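PDB 3QVL: putative hydantoin racemase from Klebsiella pneumoniae subsp. pneumoniae, which interconverts the two enantiomers of allantoin and probably also those of other 5-monosubstituted hydantoins. Local coordinates for residues Phe112-Thr117 and Gln136-Leu141; Ser175-Leu180 and Arg197-Asp202. All blocks are in the same frame, centred on the assembly; numbering follows the deposited sequence.

Contact 1 (Phe112-Thr117 and Gln136-Leu141); sequences FSIVTT and QHCAAL. With 5HY ([(4R)-2,5-dioxoimidazolidin-4-yl]acetic acid), chain C.
Phe112 O takes the shortest backbone bond between these strands, 2.8 Å from Ala139 N, and Cys138 CA-H also approaches this oxygen. On either side of it follow Phe112 N to His137 O (2.9 Å) and Ile114 N to Ala140 O (3.0 Å). The pairing is parallel, but its register shifts by one residue at Ala139, whose backbone angles are helical: Phe112 pairs with Cys138, Ile114 with Leu141. Phe112 folds back over its partner strand: CG stands between the backbone N and the carbonyl carbon (chi1 62°), which carries the ring across Cys138. CA of Cys138 then lies over the centre of one ring face, 4.2 Å from the centroid, a CH-pi contact, while CD1 of Ile114 touches both Cys138 SG and Leu141 CD2. Thr116 and Thr117, at the C-terminal end of strand 112-116, belong to the ligand pocket. Thr117 OG1 donates a 2.7 Å hydrogen bond to OD1 of the carboxylate on the acetic acid arm of 5HY; Thr116 OG1, hydrogen-bonded to Gly181 O, lies 3.4 Å from the same OD1. Helix 122-132 completes the beta-alpha-beta unit, and strand 112-116 runs between 177-180 and 138-143, the outermost strand on that side within this chain.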
ATOM      1  N   PHE A 112     -13.161   5.765  11.288  1.00 14.28           N
ATOM      2  CA  PHE A 112     -13.248   6.895  12.211  1.00 14.20           C
ATOM      3  C   PHE A 112     -12.789   8.201  11.569  1.00 14.18           C
ATOM      4  O   PHE A 112     -12.065   8.196  10.571  1.00 14.09           O
ATOM      5  CB  PHE A 112     -12.442   6.618  13.490  1.00 14.19           C
ATOM      6  CG  PHE A 112     -10.964   6.420  13.258  1.00 14.21           C
ATOM      7  CD1 PHE A 112     -10.093   7.509  13.239  1.00 14.03           C
ATOM      8  CD2 PHE A 112     -10.441   5.144  13.068  1.00 14.19           C
ATOM      9  CE1 PHE A 112      -8.727   7.328  13.027  1.00 14.09           C
ATOM     10  CE2 PHE A 112      -9.077   4.954  12.857  1.00 14.12           C
ATOM     11  CZ  PHE A 112      -8.219   6.047  12.837  1.00 14.14           C
ATOM     12  N   SER A 113     -13.220   9.315  12.154  1.00 14.13           N
ATOM     13  CA  SER A 113     -12.737  10.634  11.766  1.00 14.21           C
ATOM     14  C   SER A 113     -11.944  11.253  12.910  1.00 14.17           C
ATOM     15  O   SER A 113     -12.301  11.093  14.079  1.00 14.16           O
ATOM     16  CB  SER A 113     -13.901  11.545  11.379  1.00 14.20           C
ATOM     17  OG  SER A 113     -14.559  11.061  10.223  1.00 14.48           O
ATOM     18  N   ILE A 114     -10.865  11.950  12.567  1.00 14.19           N
ATOM     19  CA  ILE A 114     -10.040  12.641  13.559  1.00 14.26           C
ATOM     20  C   ILE A 114     -10.396  14.126  13.601  1.00 14.39           C
ATOM     21  O   ILE A 114     -10.530  14.771  12.559  1.00 14.33           O
ATOM     22  CB  ILE A 114      -8.520  12.451  13.285  1.00 14.21           C
ATOM     23  CG1 ILE A 114      -8.128  10.975  13.435  1.00 14.13           C
ATOM     24  CG2 ILE A 114      -7.674  13.327  14.222  1.00 14.10           C
ATOM     25  CD1 ILE A 114      -6.739  10.633  12.910  1.00 13.70           C
ATOM     26  N   VAL A 115     -10.568  14.650  14.813  1.00 14.57           N
ATOM     27  CA  VAL A 115     -10.777  16.080  15.021  1.00 14.81           C
ATOM     28  C   VAL A 115      -9.671  16.611  15.934  1.00 14.99           C
ATOM     29  O   VAL A 115      -9.664  16.343  17.138  1.00 14.98           O
ATOM     30  CB  VAL A 115     -12.178  16.393  15.613  1.00 14.83           C
ATOM     31  CG1 VAL A 115     -12.349  17.895  15.839  1.00 14.83           C
ATOM     32  CG2 VAL A 115     -13.283  15.865  14.702  1.00 14.80           C
ATOM     33  N   THR A 116      -8.732  17.346  15.343  1.00 15.25           N
ATOM     34  CA  THR A 116      -7.619  17.940  16.085  1.00 15.52           C
ATOM     35  C   THR A 116      -7.757  19.470  16.138  1.00 15.68           C
ATOM     36  O   THR A 116      -8.781  20.014  15.719  1.00 15.67           O
ATOM     37  CB  THR A 116      -6.240  17.480  15.522  1.00 15.51           C
ATOM     38  OG1 THR A 116      -5.198  17.844  16.437  1.00 15.78           O
ATOM     39  CG2 THR A 116      -5.959  18.084  14.145  1.00 15.51           C
ATOM     40  N   THR A 117      -6.737  20.156  16.653  1.00 15.90           N
ATOM     41  CA  THR A 117      -6.841  21.596  16.913  1.00 16.13           C
ATOM     42  C   THR A 117      -6.268  22.475  15.788  1.00 16.19           C
ATOM     43  O   THR A 117      -7.010  23.233  15.161  1.00 16.24           O
ATOM     44  CB  THR A 117      -6.229  21.977  18.287  1.00 16.12           C
ATOM     45  OG1 THR A 117      -6.401  20.895  19.212  1.00 16.42           O
ATOM     46  CG2 THR A 117      -6.905  23.219  18.850  1.00 16.25           C
ATOM     47  N   GLN A 136      -6.335   3.230   6.210  1.00 19.41           N
ATOM     48  CA  GLN A 136      -7.569   2.761   5.577  1.00 19.22           C
ATOM     49  C   GLN A 136      -8.779   2.859   6.509  1.00 19.08           C
ATOM     50  O   GLN A 136      -9.920   2.942   6.048  1.00 19.11           O
ATOM     51  CB  GLN A 136      -7.402   1.326   5.071  1.00 19.28           C
ATOM     52  N   HIS A 137      -8.522   2.852   7.816  1.00 18.82           N
ATOM     53  CA  HIS A 137      -9.577   2.949   8.825  1.00 18.63           C
ATOM     54  C   HIS A 137      -9.977   4.390   9.147  1.00 18.43           C
ATOM     55  O   HIS A 137     -10.952   4.621   9.862  1.00 18.41           O
ATOM     56  CB  HIS A 137      -9.163   2.222  10.107  1.00 18.68           C
ATOM     57  CG  HIS A 137      -9.157   0.731   9.979  1.00 18.92           C
ATOM     58  ND1 HIS A 137      -8.141   0.044   9.352  1.00 19.05           N
ATOM     59  CD2 HIS A 137     -10.040  -0.205  10.400  1.00 19.19           C
ATOM     60  CE1 HIS A 137      -8.400  -1.251   9.390  1.00 19.17           C
ATOM     61  NE2 HIS A 137      -9.546  -1.429  10.021  1.00 19.27           N
ATOM     62  N   CYS A 138      -9.222   5.356   8.626  1.00 18.19           N
ATOM     63  CA  CYS A 138      -9.525   6.766   8.854  1.00 18.00           C
ATOM     64  C   CYS A 138     -10.217   7.387   7.645  1.00 17.87           C
ATOM     65  O   CYS A 138      -9.617   7.526   6.576  1.00 17.86           O
ATOM     66  CB  CYS A 138      -8.262   7.552   9.212  1.00 18.01           C
ATOM     67  SG  CYS A 138      -8.576   9.284   9.638  1.00 17.99           S
ATOM     68  N   ALA A 139     -11.483   7.753   7.832  1.00 17.74           N
ATOM     69  CA  ALA A 139     -12.297   8.342   6.771  1.00 17.66           C
ATOM     70  C   ALA A 139     -11.859   9.764   6.428  1.00 17.60           C
ATOM     71  O   ALA A 139     -11.804  10.132   5.253  1.00 17.60           O
ATOM     72  CB  ALA A 139     -13.772   8.315   7.157  1.00 17.67           C
ATOM     73  N   ALA A 140     -11.552  10.553   7.457  1.00 17.51           N
ATOM     74  CA  ALA A 140     -11.139  11.948   7.283  1.00 17.44           C
ATOM     75  C   ALA A 140     -10.411  12.492   8.509  1.00 17.43           C
ATOM     76  O   ALA A 140     -10.561  11.976   9.619  1.00 17.30           O
ATOM     77  CB  ALA A 140     -12.348  12.827   6.953  1.00 17.44           C
ATOM     78  N   LEU A 141      -9.620  13.539   8.290  1.00 17.45           N
ATOM     79  CA  LEU A 141      -8.949  14.261   9.366  1.00 17.49           C
ATOM     80  C   LEU A 141      -9.349  15.727   9.296  1.00 17.52           C
ATOM     81  O   LEU A 141      -9.343  16.328   8.218  1.00 17.53           O
ATOM     82  CB  LEU A 141      -7.425  14.132   9.255  1.00 17.56           C
ATOM     83  CG  LEU A 141      -6.752  12.762   9.361  1.00 17.67           C
ATOM     84  CD1 LEU A 141      -6.685  12.081   8.001  1.00 17.90           C
ATOM     85  CD2 LEU A 141      -5.353  12.935   9.924  1.00 17.89           C
TER
HETATM   86  C   5HY C   1      -1.585  17.428  21.981  1.00 19.01           C
HETATM   87  N   5HY C   1      -0.279  19.025  20.961  1.00 19.03           N
HETATM   88  O   5HY C   1      -2.320  16.470  22.211  1.00 18.88           O
HETATM   89  CA  5HY C   1      -1.059  17.832  20.609  1.00 19.06           C
HETATM   90  CB  5HY C   1      -2.188  18.147  19.603  1.00 19.13           C
HETATM   91  CG  5HY C   1      -3.300  19.086  20.098  1.00 19.38           C
HETATM   92  OAB 5HY C   1       0.242  20.081  22.890  1.00 18.91           O
HETATM   93  NAF 5HY C   1      -1.100  18.261  22.899  1.00 18.97           N
HETATM   94  CAI 5HY C   1      -0.336  19.176  22.289  1.00 19.04           C
HETATM   95  OD1 5HY C   1      -4.088  19.511  19.228  1.00 19.89           O
HETATM   96  OD2 5HY C   1      -3.363  19.352  21.317  1.00 19.85           O

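Contact 2 (Ser175-Leu180 and Arg197-Asp202); sequences SGAIVL and RVPVID
Leu180 lays its branched end against Val200, its CD2 3.8 Å from Val200 CG1, and the two side chains meet at a slant. Val200 holds CG1 anti to its own backbone N (chi1 -177°), and this one methyl serves two neighbours, since it also lies 4.1 Å from Ile178 CB; Ile178 and Val200 stand side by side on the same face of the sheet. Beneath these side chains the backbones are parallel and joined by three nearly straight hydrogen bonds. Ile178 uses both its polar atoms, its N bonding to Pro199 O (2.9 Å) and its O receiving Ile201 N (2.8 Å), and Leu180 N reaches Ile201 O at 3.0 Å. Just before strand 200-201, Pro199 O lies 3.4 Å from Ala177 CB. Cys166 and Ala169 of helix 157-172 cover Ile178, whereas Ala105 of helix 97-108 packs on Ile201, and Leu219 of a neighbouring subunit reaches Ile201 as well. Asp202 is the N-cap of helix 203-216, its OD2 accepting from Ser205 N. Paired in parallel and joined through helix 189-196, strands 177-180 and 200-201 form a beta-alpha-beta unit, the repeating element of a parallel alpha/beta sheet sandwiched between helices.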
ATOM      1  N   SER A 175     -18.126   7.912   8.491  1.00 18.84           N
ATOM      2  CA  SER A 175     -17.462   7.253   9.614  1.00 18.51           C
ATOM      3  C   SER A 175     -18.453   6.978  10.744  1.00 18.23           C
ATOM      4  O   SER A 175     -19.520   7.594  10.808  1.00 18.22           O
ATOM      5  CB  SER A 175     -16.294   8.105  10.120  1.00 18.56           C
ATOM      6  OG  SER A 175     -16.730   9.398  10.498  1.00 18.79           O
ATOM      7  N   GLY A 176     -18.093   6.051  11.628  1.00 17.84           N
ATOM      8  CA  GLY A 176     -18.959   5.653  12.736  1.00 17.41           C
ATOM      9  C   GLY A 176     -18.492   6.121  14.103  1.00 17.09           C
ATOM     10  O   GLY A 176     -19.234   6.028  15.081  1.00 17.07           O
ATOM     11  N   ALA A 177     -17.263   6.626  14.172  1.00 16.77           N
ATOM     12  CA  ALA A 177     -16.685   7.086  15.433  1.00 16.43           C
ATOM     13  C   ALA A 177     -15.798   8.313  15.248  1.00 16.25           C
ATOM     14  O   ALA A 177     -15.338   8.601  14.141  1.00 16.14           O
ATOM     15  CB  ALA A 177     -15.903   5.961  16.105  1.00 16.46           C
ATOM     16  N   ILE A 178     -15.570   9.030  16.344  1.00 15.99           N
ATOM     17  CA  ILE A 178     -14.679  10.185  16.351  1.00 15.81           C
ATOM     18  C   ILE A 178     -13.475   9.917  17.250  1.00 15.71           C
ATOM     19  O   ILE A 178     -13.623   9.448  18.381  1.00 15.72           O
ATOM     20  CB  ILE A 178     -15.407  11.479  16.823  1.00 15.83           C
ATOM     21  CG1 ILE A 178     -16.603  11.813  15.914  1.00 15.84           C
ATOM     22  CG2 ILE A 178     -14.429  12.659  16.935  1.00 15.73           C
ATOM     23  CD1 ILE A 178     -16.257  12.131  14.457  1.00 16.04           C
ATOM     24  N   VAL A 179     -12.288  10.203  16.727  1.00 15.60           N
ATOM     25  CA  VAL A 179     -11.070  10.196  17.525  1.00 15.61           C
ATOM     26  C   VAL A 179     -10.689  11.643  17.823  1.00 15.64           C
ATOM     27  O   VAL A 179     -10.438  12.429  16.906  1.00 15.52           O
ATOM     28  CB  VAL A 179      -9.914   9.449  16.808  1.00 15.56           C
ATOM     29  CG1 VAL A 179      -8.570   9.751  17.463  1.00 15.60           C
ATOM     30  CG2 VAL A 179     -10.174   7.952  16.808  1.00 15.65           C
ATOM     31  N   LEU A 180     -10.679  11.993  19.107  1.00 15.73           N
ATOM     32  CA  LEU A 180     -10.264  13.325  19.538  1.00 15.91           C
ATOM     33  C   LEU A 180      -8.752  13.456  19.397  1.00 15.99           C
ATOM     34  O   LEU A 180      -7.998  12.612  19.889  1.00 16.11           O
ATOM     35  CB  LEU A 180     -10.712  13.600  20.978  1.00 15.89           C
ATOM     36  CG  LEU A 180     -12.221  13.609  21.254  1.00 15.98           C
ATOM     37  CD1 LEU A 180     -12.495  13.632  22.750  1.00 16.03           C
ATOM     38  CD2 LEU A 180     -12.922  14.777  20.559  1.00 16.08           C
ATOM     39  N   ARG A 197     -24.433  10.030  20.374  1.00 20.09           N
ATOM     40  CA  ARG A 197     -24.805   8.607  20.311  1.00 19.69           C
ATOM     41  C   ARG A 197     -23.844   7.749  19.473  1.00 19.39           C
ATOM     42  O   ARG A 197     -24.246   6.746  18.877  1.00 19.40           O
ATOM     43  CB  ARG A 197     -26.259   8.434  19.841  1.00 19.73           C
ATOM     44  N   VAL A 198     -22.578   8.161  19.435  1.00 18.94           N
ATOM     45  CA  VAL A 198     -21.506   7.409  18.778  1.00 18.49           C
ATOM     46  C   VAL A 198     -20.262   7.432  19.673  1.00 18.14           C
ATOM     47  O   VAL A 198     -20.152   8.301  20.541  1.00 18.09           O
ATOM     48  CB  VAL A 198     -21.141   7.986  17.375  1.00 18.52           C
ATOM     49  CG1 VAL A 198     -22.333   7.941  16.429  1.00 18.53           C
ATOM     50  CG2 VAL A 198     -20.584   9.403  17.483  1.00 18.46           C
ATOM     51  N   PRO A 199     -19.330   6.478  19.478  1.00 17.80           N
ATOM     52  CA  PRO A 199     -18.084   6.535  20.239  1.00 17.52           C
ATOM     53  C   PRO A 199     -17.248   7.763  19.882  1.00 17.26           C
ATOM     54  O   PRO A 199     -16.814   7.915  18.737  1.00 17.20           O
ATOM     55  CB  PRO A 199     -17.354   5.251  19.824  1.00 17.55           C
ATOM     56  CG  PRO A 199     -18.418   4.348  19.326  1.00 17.67           C
ATOM     57  CD  PRO A 199     -19.427   5.240  18.685  1.00 17.77           C
ATOM     58  N   VAL A 200     -17.066   8.645  20.861  1.00 16.93           N
ATOM     59  CA  VAL A 200     -16.133   9.759  20.745  1.00 16.67           C
ATOM     60  C   VAL A 200     -14.997   9.441  21.708  1.00 16.45           C
ATOM     61  O   VAL A 200     -15.190   9.421  22.926  1.00 16.44           O
ATOM     62  CB  VAL A 200     -16.794  11.119  21.075  1.00 16.67           C
ATOM     63  CG1 VAL A 200     -15.804  12.260  20.878  1.00 16.69           C
ATOM     64  CG2 VAL A 200     -18.030  11.337  20.207  1.00 16.75           C
ATOM     65  N   ILE A 201     -13.821   9.177  21.149  1.00 16.17           N
ATOM     66  CA  ILE A 201     -12.747   8.519  21.890  1.00 15.89           C
ATOM     67  C   ILE A 201     -11.619   9.458  22.305  1.00 15.69           C
ATOM     68  O   ILE A 201     -11.042  10.168  21.477  1.00 15.59           O
ATOM     69  CB  ILE A 201     -12.198   7.297  21.104  1.00 15.94           C
ATOM     70  CG1 ILE A 201     -13.322   6.280  20.877  1.00 15.92           C
ATOM     71  CG2 ILE A 201     -11.025   6.644  21.842  1.00 15.94           C
ATOM     72  CD1 ILE A 201     -13.123   5.383  19.682  1.00 16.05           C
ATOM     73  N   ASP A 202     -11.332   9.452  23.604  1.00 15.46           N
ATOM     74  CA  ASP A 202     -10.185  10.147  24.169  1.00 15.27           C
ATOM     75  C   ASP A 202      -9.035   9.164  24.353  1.00 15.01           C
ATOM     76  O   ASP A 202      -9.187   8.131  25.013  1.00 14.96           O
ATOM     77  CB  ASP A 202     -10.557  10.791  25.509  1.00 15.37           C
ATOM     78  CG  ASP A 202      -9.352  11.037  26.401  1.00 15.55           C
ATOM     79  OD1 ASP A 202      -8.351  11.610  25.920  1.00 16.04           O
ATOM     80  OD2 ASP A 202      -9.409  10.661  27.589  1.00 16.25           O
TER

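From the N terminus, the chain first builds the other four-stranded sheet, then enters strand 112-116; contact 1 closes the loop through helix 122-132. After helix 157-172 the chain lays down strand 177-180, parallel to 112-116, on its other flank, and contact 2 closes a second loop through helix 189-196. The loops follow in series, neither enclosing nor crossing the other. Their inner strands are neighbours, joined by Val179 N to Ser113 O (2.8 Å) and a probable hydrogen bond between Ser113 OG and Ser175 OG, giving the order 138-143, 112-116, 177-180, 200-201. The two contacts illustrate how an open parallel sheet is assembled from successive crossovers.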